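Local structure of tail component (Lactobacillus phage J-1, 5LY8) at residues Phe54-Arg67 and Phe213-Gln227. The protein is a phage distal tail protein whose second carbohydrate-binding module, the part described here, probably recognises saccharides on the Lactobacillus casei cell surface. Sequence-based numbering, arbitrary orientation.
With MG (magnesium ion), chain C.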
loop_
_atom_site.group_PDB
_atom_site.type_symbol
_atom_site.label_atom_id
_atom_site.label_comp_id
_atom_site.label_asym_id
_atom_site.label_seq_id
_atom_site.Cartn_x
_atom_site.Cartn_y
_atom_site.Cartn_z
ATOM N N PHE A 54 -7.828 4.231 13.500
ATOM C CA PHE A 54 -7.366 5.410 12.791
ATOM C C PHE A 54 -8.089 6.580 13.422
ATOM O O PHE A 54 -9.304 6.488 13.636
ATOM C CB PHE A 54 -7.781 5.396 11.321
ATOM C CG PHE A 54 -7.108 4.343 10.484
ATOM C CD1 PHE A 54 -5.921 4.622 9.814
ATOM C CD2 PHE A 54 -7.681 3.085 10.331
ATOM C CE1 PHE A 54 -5.295 3.636 9.043
ATOM C CE2 PHE A 54 -7.066 2.107 9.559
ATOM C CZ PHE A 54 -5.884 2.391 8.907
ATOM N N GLY A 55 -7.380 7.668 13.646
ATOM C CA GLY A 55 -8.035 8.911 14.048
ATOM C C GLY A 55 -8.166 9.807 12.825
ATOM O O GLY A 55 -7.260 9.822 11.987
ATOM N N TYR A 56 -9.289 10.532 12.661
ATOM C CA TYR A 56 -9.461 11.393 11.495
ATOM C C TYR A 56 -9.463 12.855 11.884
ATOM O O TYR A 56 -10.213 13.242 12.780
ATOM C CB TYR A 56 -10.731 11.045 10.722
ATOM C CG TYR A 56 -10.819 9.581 10.396
ATOM C CD1 TYR A 56 -10.037 9.027 9.391
ATOM C CD2 TYR A 56 -11.650 8.731 11.124
ATOM C CE1 TYR A 56 -10.052 7.662 9.143
ATOM C CE2 TYR A 56 -11.652 7.360 10.904
ATOM C CZ TYR A 56 -10.856 6.829 9.905
ATOM O OH TYR A 56 -10.883 5.484 9.634
ATOM N N ALA A 57 -8.621 13.673 11.238
ATOM C CA ALA A 57 -8.628 15.121 11.450
ATOM C C ALA A 57 -8.192 15.800 10.174
ATOM O O ALA A 57 -7.233 15.366 9.550
ATOM C CB ALA A 57 -7.668 15.476 12.569
ATOM N N ASN A 58 -8.855 16.907 9.812
ATOM C CA ASN A 58 -8.431 17.737 8.693
ATOM C C ASN A 58 -8.336 17.013 7.357
ATOM O O ASN A 58 -7.464 17.348 6.558
ATOM C CB ASN A 58 -7.112 18.430 9.043
ATOM C CG ASN A 58 -7.323 19.445 10.124
ATOM O OD1 ASN A 58 -8.358 20.088 10.154
ATOM N ND2 ASN A 58 -6.389 19.576 11.077
ATOM N N GLY A 59 -9.194 16.014 7.142
ATOM C CA GLY A 59 -9.176 15.263 5.887
ATOM C C GLY A 59 -8.031 14.280 5.808
ATOM O O GLY A 59 -7.590 13.898 4.712
ATOM N N ILE A 60 -7.540 13.849 6.980
ATOM C CA ILE A 60 -6.380 12.980 7.083
ATOM C C ILE A 60 -6.625 11.866 8.101
ATOM O O ILE A 60 -7.183 12.108 9.177
ATOM C CB ILE A 60 -5.158 13.827 7.496
ATOM C CG1 ILE A 60 -4.840 14.927 6.453
ATOM C CG2 ILE A 60 -3.933 12.906 7.745
ATOM C CD1 ILE A 60 -3.867 16.078 7.016
ATOM N N ALA A 61 -6.216 10.643 7.742
ATOM C CA ALA A 61 -6.263 9.496 8.639
ATOM C C ALA A 61 -4.909 9.327 9.316
ATOM O O ALA A 61 -3.860 9.278 8.635
ATOM C CB ALA A 61 -6.643 8.238 7.884
ATOM N N TYR A 62 -4.926 9.187 10.654
ATOM C CA TYR A 62 -3.731 9.026 11.468
ATOM C C TYR A 62 -3.776 7.643 12.099
ATOM O O TYR A 62 -4.541 7.414 13.032
ATOM C CB TYR A 62 -3.698 10.113 12.553
ATOM C CG TYR A 62 -3.504 11.505 11.998
ATOM C CD1 TYR A 62 -2.232 11.984 11.688
ATOM C CD2 TYR A 62 -4.591 12.324 11.733
ATOM C CE1 TYR A 62 -2.050 13.261 11.161
ATOM C CE2 TYR A 62 -4.421 13.601 11.219
ATOM C CZ TYR A 62 -3.157 14.063 10.928
ATOM O OH TYR A 62 -3.050 15.321 10.384
ATOM N N PRO A 63 -3.026 6.673 11.557
ATOM C CA PRO A 63 -3.052 5.344 12.171
ATOM C C PRO A 63 -2.461 5.385 13.582
ATOM O O PRO A 63 -1.499 6.116 13.833
ATOM C CB PRO A 63 -2.212 4.481 11.232
ATOM C CG PRO A 63 -1.471 5.394 10.371
ATOM C CD PRO A 63 -2.106 6.762 10.411
ATOM N N SER A 64 -3.082 4.669 14.527
ATOM C CA SER A 64 -2.577 4.563 15.902
ATOM C C SER A 64 -1.893 3.250 16.266
ATOM O O SER A 64 -2.484 2.181 16.057
ATOM C CB SER A 64 -3.724 4.696 16.878
ATOM O OG SER A 64 -3.214 4.765 18.203
ATOM N N THR A 65 -0.696 3.320 16.892
ATOM C CA THR A 65 0.042 2.148 17.377
ATOM C C THR A 65 0.480 2.428 18.817
ATOM O O THR A 65 0.480 3.586 19.266
ATOM C CB THR A 65 1.294 1.838 16.519
ATOM O OG1 THR A 65 2.110 3.008 16.428
ATOM C CG2 THR A 65 0.950 1.313 15.120
ATOM N N GLU A 66 0.830 1.377 19.551
ATOM C CA GLU A 66 1.386 1.513 20.890
ATOM C C GLU A 66 2.705 0.842 20.939
ATOM O O GLU A 66 2.954 -0.119 20.185
ATOM C CB GLU A 66 0.500 0.977 22.028
ATOM C CG GLU A 66 -0.625 0.027 21.669
ATOM C CD GLU A 66 -1.768 0.118 22.663
ATOM O OE1 GLU A 66 -1.546 0.594 23.803
ATOM O OE2 GLU A 66 -2.908 -0.227 22.278
ATOM N N ARG A 67 3.582 1.324 21.832
ATOM C CA ARG A 67 4.893 0.737 22.011
ATOM C C ARG A 67 4.748 -0.375 23.039
ATOM O O ARG A 67 4.881 -0.155 24.241
ATOM C CB ARG A 67 5.914 1.785 22.466
ATOM C CG ARG A 67 6.245 2.811 21.400
ATOM C CD ARG A 67 7.215 3.836 21.913
ATOM N NE ARG A 67 8.537 3.261 22.140
ATOM C CZ ARG A 67 9.579 3.926 22.624
ATOM N NH1 ARG A 67 9.467 5.206 22.943
ATOM N NH2 ARG A 67 10.745 3.314 22.795
ATOM N N PHE A 213 -0.792 -0.199 8.438
ATOM C CA PHE A 213 0.166 0.766 8.961
ATOM C C PHE A 213 0.781 0.315 10.293
ATOM O O PHE A 213 0.518 0.899 11.346
ATOM C CB PHE A 213 -0.521 2.116 9.144
ATOM C CG PHE A 213 -1.077 2.708 7.887
ATOM C CD1 PHE A 213 -2.361 2.379 7.444
ATOM C CD2 PHE A 213 -0.308 3.550 7.110
ATOM C CE1 PHE A 213 -2.877 2.937 6.278
ATOM C CE2 PHE A 213 -0.818 4.085 5.925
ATOM C CZ PHE A 213 -2.094 3.763 5.516
ATOM N N PRO A 214 1.637 -0.703 10.269
ATOM C CA PRO A 214 2.203 -1.214 11.525
ATOM C C PRO A 214 3.479 -0.547 12.024
ATOM O O PRO A 214 4.283 -0.009 11.259
ATOM C CB PRO A 214 2.511 -2.683 11.186
ATOM C CG PRO A 214 2.901 -2.608 9.699
ATOM C CD PRO A 214 1.957 -1.592 9.121
ATOM N N GLY A 215 3.666 -0.667 13.336
ATOM C CA GLY A 215 4.936 -0.445 14.009
ATOM C C GLY A 215 5.483 -1.793 14.455
ATOM O O GLY A 215 4.810 -2.819 14.324
ATOM N N PHE A 216 6.706 -1.820 14.964
ATOM C CA PHE A 216 7.284 -3.091 15.400
ATOM C C PHE A 216 7.597 -3.029 16.879
ATOM O O PHE A 216 8.371 -2.169 17.318
ATOM C CB PHE A 216 8.596 -3.395 14.657
ATOM C CG PHE A 216 9.102 -4.785 14.980
ATOM C CD1 PHE A 216 8.520 -5.905 14.400
ATOM C CD2 PHE A 216 10.097 -4.979 15.920
ATOM C CE1 PHE A 216 8.942 -7.191 14.735
ATOM C CE2 PHE A 216 10.530 -6.268 16.240
ATOM C CZ PHE A 216 9.926 -7.365 15.664
ATOM N N SER A 217 7.068 -4.004 17.645
ATOM C CA SER A 217 7.380 -4.183 19.071
ATOM C C SER A 217 7.181 -2.869 19.839
ATOM O O SER A 217 6.187 -2.182 19.561
ATOM C CB SER A 217 8.805 -4.724 19.195
ATOM O OG SER A 217 9.117 -5.042 20.543
ATOM N N ASP A 218 8.167 -2.465 20.669
ATOM C CA ASP A 218 8.146 -1.230 21.465
ATOM C C ASP A 218 9.056 -0.191 20.899
ATOM O O ASP A 218 9.522 0.683 21.627
ATOM C CB ASP A 218 8.503 -1.512 22.952
ATOM C CG ASP A 218 9.911 -1.991 23.233
ATOM O OD1 ASP A 218 10.629 -2.338 22.272
ATOM O OD2 ASP A 218 10.285 -2.074 24.432
ATOM N N GLN A 219 9.320 -0.267 19.608
ATOM C CA GLN A 219 10.157 0.739 18.997
ATOM C C GLN A 219 9.317 1.951 18.705
ATOM O O GLN A 219 8.133 1.810 18.345
ATOM C CB GLN A 219 10.756 0.192 17.710
ATOM C CG GLN A 219 11.644 -1.000 18.036
ATOM C CD GLN A 219 12.426 -1.470 16.875
ATOM O OE1 GLN A 219 13.659 -1.480 16.894
ATOM N NE2 GLN A 219 11.726 -1.940 15.877
ATOM N N ARG A 220 9.904 3.145 18.848
ATOM C CA ARG A 220 9.169 4.366 18.545
ATOM C C ARG A 220 8.798 4.404 17.072
ATOM O O ARG A 220 9.551 3.923 16.221
ATOM C CB ARG A 220 9.867 5.644 19.028
ATOM C CG ARG A 220 11.085 6.082 18.249
ATOM C CD ARG A 220 11.470 7.510 18.604
ATOM N NE ARG A 220 11.858 7.638 20.007
ATOM C CZ ARG A 220 12.081 8.796 20.622
ATOM N NH1 ARG A 220 11.945 9.940 19.969
ATOM N NH2 ARG A 220 12.423 8.819 21.904
ATOM N N GLY A 221 7.603 4.897 16.804
ATOM C CA GLY A 221 7.088 4.924 15.447
ATOM C C GLY A 221 7.534 6.086 14.613
ATOM O O GLY A 221 7.815 7.175 15.124
ATOM N N TRP A 222 7.502 5.894 13.313
ATOM C CA TRP A 222 7.732 6.981 12.389
ATOM C C TRP A 222 6.489 7.886 12.307
ATOM O O TRP A 222 5.456 7.574 12.915
ATOM C CB TRP A 222 8.176 6.448 11.020
ATOM C CG TRP A 222 7.201 5.645 10.206
ATOM C CD1 TRP A 222 5.918 5.279 10.524
ATOM C CD2 TRP A 222 7.440 5.154 8.888
ATOM N NE1 TRP A 222 5.354 4.571 9.479
ATOM C CE2 TRP A 222 6.266 4.495 8.459
ATOM C CE3 TRP A 222 8.538 5.218 8.015
ATOM C CZ2 TRP A 222 6.164 3.900 7.192
ATOM C CZ3 TRP A 222 8.432 4.629 6.767
ATOM C CH2 TRP A 222 7.263 3.973 6.376
ATOM N N SER A 223 6.596 8.995 11.570
ATOM C CA SER A 223 5.450 9.890 11.402
ATOM C C SER A 223 4.758 9.516 10.116
ATOM O O SER A 223 5.373 9.493 9.059
ATOM C CB SER A 223 5.892 11.342 11.344
ATOM O OG SER A 223 6.462 11.746 12.583
ATOM N N ILE A 224 3.477 9.120 10.215
ATOM C CA ILE A 224 2.761 8.660 9.044
ATOM C C ILE A 224 1.321 9.102 9.073
ATOM O O ILE A 224 0.656 8.974 10.095
ATOM C CB ILE A 224 2.877 7.099 8.939
ATOM C CG1 ILE A 224 2.143 6.516 7.724
ATOM C CG2 ILE A 224 2.440 6.381 10.220
ATOM C CD1 ILE A 224 2.648 6.991 6.397
ATOM N N ASN A 225 0.840 9.624 7.938
ATOM C CA ASN A 225 -0.569 9.907 7.821
ATOM C C ASN A 225 -1.022 9.624 6.394
ATOM O O ASN A 225 -0.187 9.550 5.483
ATOM C CB ASN A 225 -0.944 11.284 8.362
ATOM C CG ASN A 225 -0.463 12.455 7.581
ATOM O OD1 ASN A 225 -0.750 12.571 6.383
ATOM N ND2 ASN A 225 0.296 13.330 8.239
ATOM N N TRP A 226 -2.325 9.397 6.206
ATOM C CA TRP A 226 -2.888 8.906 4.949
ATOM C C TRP A 226 -3.990 9.878 4.583
ATOM O O TRP A 226 -4.955 10.050 5.333
ATOM C CB TRP A 226 -3.413 7.509 5.239
ATOM C CG TRP A 226 -4.055 6.755 4.114
ATOM C CD1 TRP A 226 -3.809 6.866 2.770
ATOM C CD2 TRP A 226 -4.978 5.672 4.271
ATOM N NE1 TRP A 226 -4.535 5.911 2.081
ATOM C CE2 TRP A 226 -5.266 5.177 2.984
ATOM C CE3 TRP A 226 -5.621 5.094 5.380
ATOM C CZ2 TRP A 226 -6.178 4.135 2.778
ATOM C CZ3 TRP A 226 -6.501 4.049 5.180
ATOM C CH2 TRP A 226 -6.777 3.581 3.893
ATOM N N GLN A 227 -3.803 10.600 3.467
ATOM C CA GLN A 227 -4.654 11.747 3.144
ATOM C C GLN A 227 -5.713 11.493 2.090
ATOM O O GLN A 227 -6.657 12.280 1.993
ATOM C CB GLN A 227 -3.798 12.971 2.739
ATOM C CG GLN A 227 -2.631 13.212 3.712
ATOM C CD GLN A 227 -2.071 14.613 3.771
ATOM O OE1 GLN A 227 -2.472 15.525 3.002
ATOM N NE2 GLN A 227 -1.152 14.808 4.732
HETATM MG MG MG C . -8.132 14.019 2.474
HETATM O O HOH W 1 -0.254 8.383 12.728
HETATM O O HOH W 2 4.844 -0.507 17.934
HETATM O O HOH W 3 12.159 6.815 23.764
HETATM O O HOH W 4 -9.747 15.913 2.444
HETATM O O HOH W 5 -6.728 15.994 2.202
HETATM O O HOH W 6 -8.377 14.092 0.057
#
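Phe54 drives the edge of its ring against Phe213, CE1 lying 3.6 Å from Phe213 CD1, the side chains crossing at about a right angle. Phe213 puts CZ over one face of the Trp226 indole, completing a buried aromatic cluster, while Pro63 packs its CB and CG on Phe213 CB. Beside this core, hairpin 54-63, closed by a type I' turn from Ala57 to Ile60, joins strand 223-227 of this concanavalin-clan module through a single antiparallel bridge. Ala61 N donates to Trp226 O in a nearly straight bond (2.8 Å); Trp226 N returns one to Ala61 O. Asn98 accepts from Trp226 NE1.

On the other face of the pair, Ile60 CG2 meets Asn225 CB at 3.5 Å. A chi1 of 69° sets the Asn225 amide between its backbone N and carbonyl carbon, where OD1 accepts from Gln227 NE2 (2.8 Å). Gln227 runs alongside Ile60.

Toward solvent the contact loosens. One water bridges Pro63 O and Ile224 O. In the conformer modelled here, Arg67, bent at chi3 (69°), grips Asp218 O at the exposed end with NE (2.8 Å) and NH2 (3.1 Å), the oxygen lying in the guanidinium plane. Another water joins it to the modelled Arg220 conformer.

At the opposite end, Gly59 O and Gln227 O bind magnesium, with Asp21 O and three waters. Neutral ligands fill this shell, consistent with a structural ion tying the turn to strand 223-227.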